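Local coordinates for phenylacetic acid degradation-related protein (PDB 2PIM) that probably hydrolyses fatty acyl-CoA thioesters, as a hotdog-fold member of the PaaI-type thioesterase superfamily, at residues A[70-75]-A[115-120]. Numbering follows the deposited sequence.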
ATOM      1  N   ALA A  70       2.051  -0.486  12.106  1.00 29.08           N
ATOM      2  CA  ALA A  70       2.058  -1.856  12.666  1.00 26.21           C
ATOM      3  C   ALA A  70       3.266  -2.174  13.524  1.00 28.42           C
ATOM      4  O   ALA A  70       3.190  -2.997  14.488  1.00 30.54           O
ATOM      5  CB  ALA A  70       1.939  -2.862  11.516  1.00 27.70           C
HETATM    6  N   MSE A  71       4.405  -1.572  13.179  1.00 29.89           N
HETATM    7  CA  MSE A  71       5.623  -1.742  14.002  1.00 27.85           C
HETATM    8  C   MSE A  71       5.429  -1.100  15.365  1.00 25.61           C
HETATM    9  O   MSE A  71       5.725  -1.700  16.433  1.00 21.16           O
HETATM   10  CB  MSE A  71       6.878  -1.139  13.334  1.00 29.73           C
HETATM   11  CG  MSE A  71       7.642  -2.056  12.351  1.00 38.91           C
HETATM   12 SE   MSE A  71       8.026  -3.858  13.067  0.75 38.20          SE
HETATM   13  CE  MSE A  71       6.352  -4.839  12.425  1.00 38.12           C
ATOM     14  N   LEU A  72       4.938   0.127  15.341  1.00 24.53           N
ATOM     15  CA  LEU A  72       4.663   0.827  16.606  1.00 25.71           C
ATOM     16  C   LEU A  72       3.706  -0.009  17.509  1.00 24.23           C
ATOM     17  O   LEU A  72       3.999  -0.254  18.678  1.00 26.69           O
ATOM     18  CB  LEU A  72       4.135   2.233  16.338  1.00 22.07           C
ATOM     19  CG  LEU A  72       3.624   2.920  17.618  1.00 26.35           C
ATOM     20  CD1 LEU A  72       4.636   2.905  18.755  1.00 21.42           C
ATOM     21  CD2 LEU A  72       3.220   4.304  17.260  1.00 24.08           C
ATOM     22  N   VAL A  73       2.610  -0.502  16.931  1.00 24.60           N
ATOM     23  CA  VAL A  73       1.660  -1.306  17.693  1.00 25.61           C
ATOM     24  C   VAL A  73       2.336  -2.513  18.267  1.00 25.86           C
ATOM     25  O   VAL A  73       2.171  -2.794  19.446  1.00 26.00           O
ATOM     26  CB  VAL A  73       0.436  -1.765  16.873  1.00 26.64           C
ATOM     27  CG1 VAL A  73      -0.479  -2.628  17.722  1.00 29.72           C
ATOM     28  CG2 VAL A  73      -0.313  -0.562  16.335  1.00 27.62           C
ATOM     29  N   THR A  74       3.107  -3.217  17.433  1.00 27.68           N
ATOM     30  CA  THR A  74       3.843  -4.441  17.858  1.00 25.12           C
ATOM     31  C   THR A  74       4.813  -4.185  18.990  1.00 23.47           C
ATOM     32  O   THR A  74       4.907  -4.972  19.957  1.00 23.68           O
ATOM     33  CB  THR A  74       4.559  -5.079  16.631  1.00 25.57           C
ATOM     34  OG1 THR A  74       3.561  -5.389  15.662  1.00 24.21           O
ATOM     35  CG2 THR A  74       5.280  -6.364  16.990  1.00 27.79           C
ATOM     36  N   ALA A  75       5.533  -3.078  18.890  1.00 21.76           N
ATOM     37  CA  ALA A  75       6.417  -2.646  19.972  1.00 24.40           C
ATOM     38  C   ALA A  75       5.766  -2.623  21.357  1.00 24.26           C
ATOM     39  O   ALA A  75       6.455  -2.851  22.353  1.00 27.83           O
ATOM     40  CB  ALA A  75       6.997  -1.296  19.659  1.00 25.15           C
ATOM     41  N   CYS A 115      -6.116  -0.462  18.569  1.00 22.31           N
ATOM     42  CA  CYS A 115      -5.202   0.661  18.612  1.00 23.15           C
ATOM     43  C   CYS A 115      -5.456   1.495  17.375  1.00 24.20           C
ATOM     44  O   CYS A 115      -5.610   0.964  16.299  1.00 24.34           O
ATOM     45  CB  CYS A 115      -3.734   0.207  18.626  1.00 20.76           C
ATOM     46  SG  CYS A 115      -3.313  -0.584  20.189  1.00 31.54           S
ATOM     47  N   ASN A 116      -5.530   2.796  17.569  1.00 23.76           N
ATOM     48  CA  ASN A 116      -5.653   3.757  16.502  1.00 25.85           C
ATOM     49  C   ASN A 116      -4.311   4.440  16.383  1.00 22.96           C
ATOM     50  O   ASN A 116      -3.805   5.006  17.347  1.00 21.19           O
ATOM     51  CB  ASN A 116      -6.767   4.731  16.835  1.00 30.25           C
ATOM     52  CG  ASN A 116      -8.102   4.027  17.082  1.00 37.09           C
ATOM     53  OD1 ASN A 116      -8.829   3.688  16.134  1.00 48.13           O
ATOM     54  ND2 ASN A 116      -8.427   3.802  18.347  1.00 35.94           N
ATOM     55  N   VAL A 117      -3.706   4.327  15.207  1.00 25.24           N
ATOM     56  CA  VAL A 117      -2.342   4.786  14.970  1.00 26.01           C
ATOM     57  C   VAL A 117      -2.392   5.790  13.844  1.00 29.14           C
ATOM     58  O   VAL A 117      -3.184   5.625  12.945  1.00 26.73           O
ATOM     59  CB  VAL A 117      -1.431   3.630  14.510  1.00 27.43           C
ATOM     60  CG1 VAL A 117       0.050   3.990  14.779  1.00 32.37           C
ATOM     61  CG2 VAL A 117      -1.785   2.330  15.195  1.00 30.76           C
ATOM     62  N   VAL A 118      -1.573   6.836  13.894  1.00 28.60           N
ATOM     63  CA  VAL A 118      -1.405   7.711  12.743  1.00 32.08           C
ATOM     64  C   VAL A 118       0.052   7.593  12.278  1.00 29.91           C
ATOM     65  O   VAL A 118       0.959   7.406  13.086  1.00 30.62           O
ATOM     66  CB  VAL A 118      -1.761   9.194  13.021  1.00 34.30           C
ATOM     67  CG1 VAL A 118      -3.162   9.303  13.658  1.00 39.73           C
ATOM     68  CG2 VAL A 118      -0.777   9.803  13.923  1.00 38.65           C
ATOM     69  N   GLY A 119       0.238   7.652  10.971  1.00 26.96           N
ATOM     70  CA  GLY A 119       1.533   7.591  10.360  1.00 28.59           C
ATOM     71  C   GLY A 119       1.689   8.776   9.421  1.00 27.58           C
ATOM     72  O   GLY A 119       0.711   9.236   8.868  1.00 25.19           O
ATOM     73  N   GLU A 120       2.923   9.283   9.299  1.00 27.22           N
ATOM     74  CA  GLU A 120       3.283  10.348   8.354  1.00 32.27           C
ATOM     75  C   GLU A 120       4.552   9.906   7.644  1.00 34.71           C
ATOM     76  O   GLU A 120       5.400   9.252   8.231  1.00 35.43           O
ATOM     77  CB  GLU A 120       3.508  11.634   9.106  1.00 32.79           C
ATOM     78  CG  GLU A 120       2.227  12.092   9.810  1.00 40.64           C
ATOM     79  CD  GLU A 120       2.404  13.267  10.780  1.00 43.73           C
ATOM     80  OE1 GLU A 120       3.583  13.643  11.054  1.00 47.90           O
ATOM     81  OE2 GLU A 120       1.343  13.800  11.249  1.00 51.17           O
TER
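V73 holds CG1 anti to its backbone N (chi1 178°), which puts CG2 beside that nitrogen and facing the strand; V117 has the same branch arrangement (chi1 -159°), and its CG2 meets that of V73. This is the core of the hotdog fold, in which the long helix 58-75 is wrapped by a curled antiparallel sheet; here the C-terminal part of the helix lies against strand 114-123. The axes of the two short segments approach to 9.1 Å, with N-to-C directions 137° apart. Contact is wholly apolar and buried, and small, at 171 Å² summed over both sides. V117 serves two helix residues, one with each methyl. Its CG1 lies 4.0 Å from CD2 of L72, the two side chains lying alongside and running in opposite senses, while its CG2 packs against V73, whose side chain runs aslant to it. The same V73 CG2 also reaches CB of C115, two residues earlier on the strand, at 4.2 Å, and C115 SG comes nearly as close to V73 CG1. Neighbouring strands complete the packing: L72 also touches A105 and L107 of strand 99-107, and C135 of strand 126-136 touches both V73 and V117. On the helix, T74 OG1 donates to A70 O at 2.7 Å; that carbonyl also accepts from T74 N, the two donors arriving from opposite faces of its plane. The tightest point across the contact is V73 CG2 to V117 CG2, 3.4 Å, closer than carbon atoms usually pack.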